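Local coordinates for general Secretion Pathway Protein (Vibrio vulnificus, PDB 4G54) that is a periplasmic part of the EpsAB fusion protein of the type II secretion system and probably binds peptidoglycan, at residues Pro55-Phe60 with Leu235-Pro240; Ile59-Val64 with Trp130-Arg135. All blocks are in the same frame, centred on the assembly; numbering follows the deposited sequence.

Contact 1. Residues Pro55-Phe60 with Leu235-Pro240; sequences PSTSIF and LLRTYP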
loop_
_atom_site.group_PDB
_atom_site.type_symbol
_atom_site.label_atom_id
_atom_site.label_comp_id
_atom_site.label_asym_id
_atom_site.label_seq_id
_atom_site.Cartn_x
_atom_site.Cartn_y
_atom_site.Cartn_z
ATOM N N PRO A 55 2.829 -3.886 17.446
ATOM C CA PRO A 55 1.710 -3.186 16.806
ATOM C C PRO A 55 2.101 -1.944 16.004
ATOM O O PRO A 55 3.171 -1.346 16.254
ATOM C CB PRO A 55 0.807 -2.751 17.991
ATOM C CG PRO A 55 1.709 -2.742 19.139
ATOM C CD PRO A 55 2.725 -3.840 18.922
ATOM N N SER A 56 1.216 -1.597 15.074
ATOM C CA SER A 56 1.347 -0.363 14.303
ATOM C C SER A 56 1.384 0.836 15.242
ATOM O O SER A 56 0.763 0.880 16.259
ATOM C CB SER A 56 0.111 -0.220 13.384
ATOM O OG SER A 56 -0.134 -1.417 12.626
ATOM N N THR A 57 2.091 1.855 14.770
ATOM C CA THR A 57 2.243 3.104 15.442
ATOM C C THR A 57 1.446 4.215 14.740
ATOM O O THR A 57 1.367 5.377 15.256
ATOM C CB THR A 57 3.796 3.532 15.405
ATOM O OG1 THR A 57 4.389 3.205 14.104
ATOM C CG2 THR A 57 4.470 2.671 16.517
ATOM N N SER A 58 0.837 3.879 13.592
ATOM C CA SER A 58 -0.010 4.850 12.854
ATOM C C SER A 58 -1.098 3.984 12.180
ATOM O O SER A 58 -1.132 2.749 12.446
ATOM C CB SER A 58 0.809 5.569 11.758
ATOM O OG SER A 58 1.059 4.700 10.640
ATOM N N ILE A 59 -1.939 4.582 11.329
ATOM C CA ILE A 59 -2.959 3.762 10.638
ATOM C C ILE A 59 -2.330 2.845 9.580
ATOM O O ILE A 59 -2.984 1.953 9.101
ATOM C CB ILE A 59 -4.071 4.581 10.012
ATOM C CG1 ILE A 59 -3.468 5.525 8.951
ATOM C CG2 ILE A 59 -4.728 5.383 11.212
ATOM C CD1 ILE A 59 -4.446 5.964 7.820
ATOM N N PHE A 60 -1.036 3.003 9.284
ATOM C CA PHE A 60 -0.421 2.150 8.285
ATOM C C PHE A 60 -0.124 0.780 8.814
ATOM O O PHE A 60 0.288 0.599 10.016
ATOM C CB PHE A 60 0.861 2.769 7.681
ATOM C CG PHE A 60 0.642 3.702 6.537
ATOM C CD1 PHE A 60 0.088 4.930 6.766
ATOM C CD2 PHE A 60 0.971 3.326 5.210
ATOM C CE1 PHE A 60 -0.166 5.810 5.725
ATOM C CE2 PHE A 60 0.778 4.204 4.175
ATOM C CZ PHE A 60 0.170 5.415 4.373
ATOM N N LEU A 235 2.446 11.396 9.909
ATOM C CA LEU A 235 1.488 10.316 9.841
ATOM C C LEU A 235 0.205 10.502 10.670
ATOM O O LEU A 235 0.213 11.181 11.714
ATOM C CB LEU A 235 2.223 8.986 10.237
ATOM C CG LEU A 235 3.170 8.374 9.185
ATOM C CD1 LEU A 235 4.049 7.322 9.865
ATOM C CD2 LEU A 235 2.230 7.692 8.138
ATOM N N LEU A 236 -0.909 9.913 10.201
ATOM C CA LEU A 236 -2.158 9.903 10.940
ATOM C C LEU A 236 -2.104 8.816 12.003
ATOM O O LEU A 236 -1.875 7.605 11.648
ATOM C CB LEU A 236 -3.273 9.538 9.973
ATOM C CG LEU A 236 -4.697 9.807 10.375
ATOM C CD1 LEU A 236 -4.915 11.161 11.061
ATOM C CD2 LEU A 236 -5.294 9.806 8.921
ATOM N N ARG A 237 -2.313 9.192 13.247
ATOM C CA ARG A 237 -2.209 8.238 14.332
ATOM C C ARG A 237 -3.461 8.122 15.207
ATOM O O ARG A 237 -3.369 7.774 16.341
ATOM C CB ARG A 237 -0.968 8.514 15.136
ATOM C CG ARG A 237 0.302 8.421 14.311
ATOM C CD ARG A 237 1.468 8.806 15.120
ATOM N NE ARG A 237 2.624 9.271 14.373
ATOM C CZ ARG A 237 3.519 8.406 13.867
ATOM N NH1 ARG A 237 3.385 7.084 14.080
ATOM N NH2 ARG A 237 4.552 8.836 13.179
ATOM N N THR A 238 -4.621 8.393 14.606
ATOM C CA THR A 238 -5.871 8.114 15.274
ATOM C C THR A 238 -6.682 7.347 14.204
ATOM O O THR A 238 -6.462 7.547 12.976
ATOM C CB THR A 238 -6.643 9.425 15.702
ATOM O OG1 THR A 238 -6.834 10.146 14.507
ATOM C CG2 THR A 238 -5.809 10.231 16.651
ATOM N N TYR A 239 -7.543 6.470 14.717
ATOM C CA TYR A 239 -8.454 5.633 13.882
ATOM C C TYR A 239 -9.859 6.242 13.954
ATOM O O TYR A 239 -10.248 6.721 15.034
ATOM C CB TYR A 239 -8.535 4.235 14.540
ATOM C CG TYR A 239 -7.306 3.406 14.375
ATOM C CD1 TYR A 239 -6.922 2.946 13.101
ATOM C CD2 TYR A 239 -6.530 3.029 15.509
ATOM C CE1 TYR A 239 -5.795 2.145 12.906
ATOM C CE2 TYR A 239 -5.342 2.188 15.321
ATOM C CZ TYR A 239 -4.987 1.771 13.991
ATOM O OH TYR A 239 -3.818 1.013 13.735
ATOM N N PRO A 240 -10.677 6.108 12.908
ATOM C CA PRO A 240 -12.083 6.604 12.975
ATOM C C PRO A 240 -12.922 5.694 13.835
ATOM O O PRO A 240 -12.715 4.426 13.760
ATOM C CB PRO A 240 -12.561 6.606 11.534
ATOM C CG PRO A 240 -11.638 5.638 10.804
ATOM C CD PRO A 240 -10.305 5.590 11.578
#
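Ile59 forms the apolar centre, spreading its two branches over the chain of Leu236-Tyr239. Its CG1 branch carries CD1 to 4.1 Å from CD2 of Leu236, the two side chains crossing at a slant. CG2, set anti to the carbonyl carbon of Ile59, turns the other way and packs against the Tyr239 ring, 3.8 Å from Tyr239 CD1, and against the carbonyl oxygen of Thr238. Separately, the CD2 methyl of Leu235 meets CD1 of Phe60 at 3.8 Å, the side chains almost perpendicular. Ile59 N donates to Leu236 O (3.0 Å), nearly in line with the carbonyl bond. The next NH group, Phe60 N, is taken up by Ser58 OG at 3.0 Å, closing an ST turn. At the polar edge Arg237 runs alongside Thr57, and its NH1 donates to Thr57 O (2.9 Å) within the guanidinium plane but 70° out of the plane of the carbonyl. Asp49 ties this edge together through a salt bridge to Arg237 and a hydrogen bond from Thr57. The arrangement is loop-against-loop packing, in which an ST turn leading into strand 60-66 of the peptidase C39-like domain receives the chain that leaves strand 233-234.

Contact 2. Residues Ile59-Val64 with Trp130-Arg135; sequences IFQCQV and WPMPLR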
loop_
_atom_site.group_PDB
_atom_site.type_symbol
_atom_site.label_atom_id
_atom_site.label_comp_id
_atom_site.label_asym_id
_atom_site.label_seq_id
_atom_site.Cartn_x
_atom_site.Cartn_y
_atom_site.Cartn_z
ATOM N N ILE A 59 -1.939 4.582 11.329
ATOM C CA ILE A 59 -2.959 3.762 10.638
ATOM C C ILE A 59 -2.330 2.845 9.580
ATOM O O ILE A 59 -2.984 1.953 9.101
ATOM C CB ILE A 59 -4.071 4.581 10.012
ATOM C CG1 ILE A 59 -3.468 5.525 8.951
ATOM C CG2 ILE A 59 -4.728 5.383 11.212
ATOM C CD1 ILE A 59 -4.446 5.964 7.820
ATOM N N PHE A 60 -1.036 3.003 9.284
ATOM C CA PHE A 60 -0.421 2.150 8.285
ATOM C C PHE A 60 -0.124 0.780 8.814
ATOM O O PHE A 60 0.288 0.599 10.016
ATOM C CB PHE A 60 0.861 2.769 7.681
ATOM C CG PHE A 60 0.642 3.702 6.537
ATOM C CD1 PHE A 60 0.088 4.930 6.766
ATOM C CD2 PHE A 60 0.971 3.326 5.210
ATOM C CE1 PHE A 60 -0.166 5.810 5.725
ATOM C CE2 PHE A 60 0.778 4.204 4.175
ATOM C CZ PHE A 60 0.170 5.415 4.373
ATOM N N GLN A 61 -0.298 -0.233 7.971
ATOM C CA GLN A 61 0.176 -1.611 8.233
ATOM C C GLN A 61 1.494 -1.772 7.498
ATOM O O GLN A 61 1.669 -1.242 6.396
ATOM C CB GLN A 61 -0.785 -2.597 7.581
ATOM C CG GLN A 61 -0.946 -3.945 8.136
ATOM C CD GLN A 61 -1.552 -3.918 9.525
ATOM O OE1 GLN A 61 -2.815 -3.894 9.770
ATOM N NE2 GLN A 61 -0.673 -4.006 10.449
ATOM N N CYS A 62 2.403 -2.557 8.086
ATOM C CA CYS A 62 3.707 -2.866 7.472
ATOM C C CYS A 62 3.846 -4.364 7.584
ATOM O O CYS A 62 3.602 -4.919 8.665
ATOM C CB CYS A 62 4.828 -2.155 8.246
ATOM S SG CYS A 62 6.422 -2.331 7.283
ATOM N N GLN A 63 4.110 -5.048 6.446
ATOM C CA GLN A 63 4.202 -6.531 6.486
ATOM C C GLN A 63 5.310 -6.982 5.544
ATOM O O GLN A 63 5.346 -6.519 4.377
ATOM C CB GLN A 63 2.794 -7.100 6.045
ATOM C CG GLN A 63 2.559 -8.551 6.099
ATOM C CD GLN A 63 1.173 -8.894 5.446
ATOM O OE1 GLN A 63 0.956 -8.572 4.291
ATOM N NE2 GLN A 63 0.287 -9.573 6.177
ATOM N N VAL A 64 6.160 -7.917 5.973
ATOM C CA VAL A 64 7.148 -8.570 5.083
ATOM C C VAL A 64 6.464 -9.809 4.508
ATOM O O VAL A 64 5.715 -10.539 5.226
ATOM C CB VAL A 64 8.385 -8.943 5.881
ATOM C CG1 VAL A 64 9.338 -9.750 4.995
ATOM C CG2 VAL A 64 9.169 -7.699 6.411
ATOM N N TRP A 130 0.679 -0.123 3.715
ATOM C CA TRP A 130 -0.598 0.446 3.153
ATOM C C TRP A 130 -1.390 0.999 4.306
ATOM O O TRP A 130 -1.283 0.542 5.461
ATOM C CB TRP A 130 -1.487 -0.633 2.421
ATOM C CG TRP A 130 -1.965 -1.728 3.236
ATOM C CD1 TRP A 130 -3.242 -1.850 3.690
ATOM C CD2 TRP A 130 -1.272 -2.867 3.707
ATOM N NE1 TRP A 130 -3.412 -3.025 4.370
ATOM C CE2 TRP A 130 -2.198 -3.646 4.437
ATOM C CE3 TRP A 130 0.049 -3.336 3.586
ATOM C CZ2 TRP A 130 -1.893 -4.875 5.019
ATOM C CZ3 TRP A 130 0.387 -4.564 4.202
ATOM C CH2 TRP A 130 -0.575 -5.327 4.871
ATOM N N PRO A 131 -2.183 2.033 4.026
ATOM C CA PRO A 131 -3.074 2.570 5.088
ATOM C C PRO A 131 -4.214 1.617 5.454
ATOM O O PRO A 131 -4.919 1.050 4.565
ATOM C CB PRO A 131 -3.637 3.861 4.403
ATOM C CG PRO A 131 -3.582 3.583 2.922
ATOM C CD PRO A 131 -2.325 2.707 2.744
ATOM N N MET A 132 -4.444 1.444 6.744
ATOM C CA MET A 132 -5.551 0.547 7.190
ATOM C C MET A 132 -6.199 1.204 8.370
ATOM O O MET A 132 -6.048 0.771 9.489
ATOM C CB MET A 132 -5.000 -0.870 7.488
ATOM C CG MET A 132 -6.257 -1.741 7.740
ATOM S SD MET A 132 -5.569 -3.453 7.843
ATOM C CE MET A 132 -7.118 -4.206 8.166
ATOM N N PRO A 133 -7.026 2.229 8.146
ATOM C CA PRO A 133 -7.731 2.894 9.241
ATOM C C PRO A 133 -8.838 2.094 9.893
ATOM O O PRO A 133 -9.214 2.424 11.035
ATOM C CB PRO A 133 -8.321 4.109 8.562
ATOM C CG PRO A 133 -8.588 3.717 7.113
ATOM C CD PRO A 133 -7.254 2.928 6.885
ATOM N N LEU A 134 -9.315 1.026 9.207
ATOM C CA LEU A 134 -10.441 0.245 9.737
ATOM C C LEU A 134 -9.959 -1.101 10.211
ATOM O O LEU A 134 -9.527 -1.952 9.391
ATOM C CB LEU A 134 -11.573 0.056 8.715
ATOM C CG LEU A 134 -12.019 1.357 8.071
ATOM C CD1 LEU A 134 -13.262 1.058 7.079
ATOM C CD2 LEU A 134 -12.546 2.304 9.215
ATOM N N ARG A 135 -9.904 -1.263 11.517
ATOM C CA ARG A 135 -9.242 -2.460 12.072
ATOM C C ARG A 135 -10.181 -3.204 12.986
ATOM O O ARG A 135 -9.717 -4.124 13.686
ATOM C CB ARG A 135 -8.036 -2.041 12.954
ATOM C CG ARG A 135 -6.988 -1.238 12.140
ATOM C CD ARG A 135 -5.790 -1.968 11.922
ATOM N NE ARG A 135 -4.770 -1.122 11.273
ATOM C CZ ARG A 135 -3.504 -1.151 11.584
ATOM N NH1 ARG A 135 -3.089 -1.962 12.576
ATOM N NH2 ARG A 135 -2.623 -0.388 10.865
#
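The indole of Trp130 lies flat beneath the aliphatic part of Gln61: CB stands 3.6 Å from the centroid of the six-membered ring, a CH-pi contact over the face, with CG beside it above CZ2. Gln61 puts CG anti to its backbone N (chi1 -152°) and bends at chi2, which carries the amide past the ring toward Arg135. There OE1 sits over the centre of the guanidinium face, 3.4 Å from Arg135 CZ, and at the same distance from Met132 SD. The edge of that guanidinium is occupied by backbone oxygens: NH2 donates to Ile59 O (3.0 Å), with Phe60 O also near its plane, and NE donates to Met132 O within the segment. Pro131 covers one face of the Phe60 ring, its CB 4.2 Å from the centroid in a second CH-pi contact, while Trp41 meets the same phenyl ring edge-to-face. Behind the side chains, Gln61 and Trp130 form an antiparallel hydrogen-bonded pair, with Gln61 N 2.8 Å from Trp130 O and Trp130 N 3.1 Å from Gln61 O. Beyond it Met132 N reaches Ile59 O at 2.8 Å. Two donors thus grip Ile59 O from opposite faces of its carbonyl plane, one of them a guanidinium whose charge would probably polarise the carbonyl; with Met132 N, Arg135 continues the polar pairing beyond the last bridge of the strands.

Contacts 1 and 2 have centres 8 Å apart and share Ile59 and Phe60, where the loop before strand 60-66 becomes an outermost strand of the six-stranded antiparallel sheet. Along the chain, 55-60 and 59-64 come first, then 130-135 at the end of strand 125-131; the loop segment 235-240 comes last. Arg135 joins the two directly: NH1 probably bonds to Ser56 OG at 3.0 Å, and its guanidinium packs against Tyr239. Pro133 and Pro240 both touch helix 145-158, which lies in the putative peptidoglycan-binding region. The chain entering that region and the returning C-terminal segment therefore meet beside the start of strand 60-66.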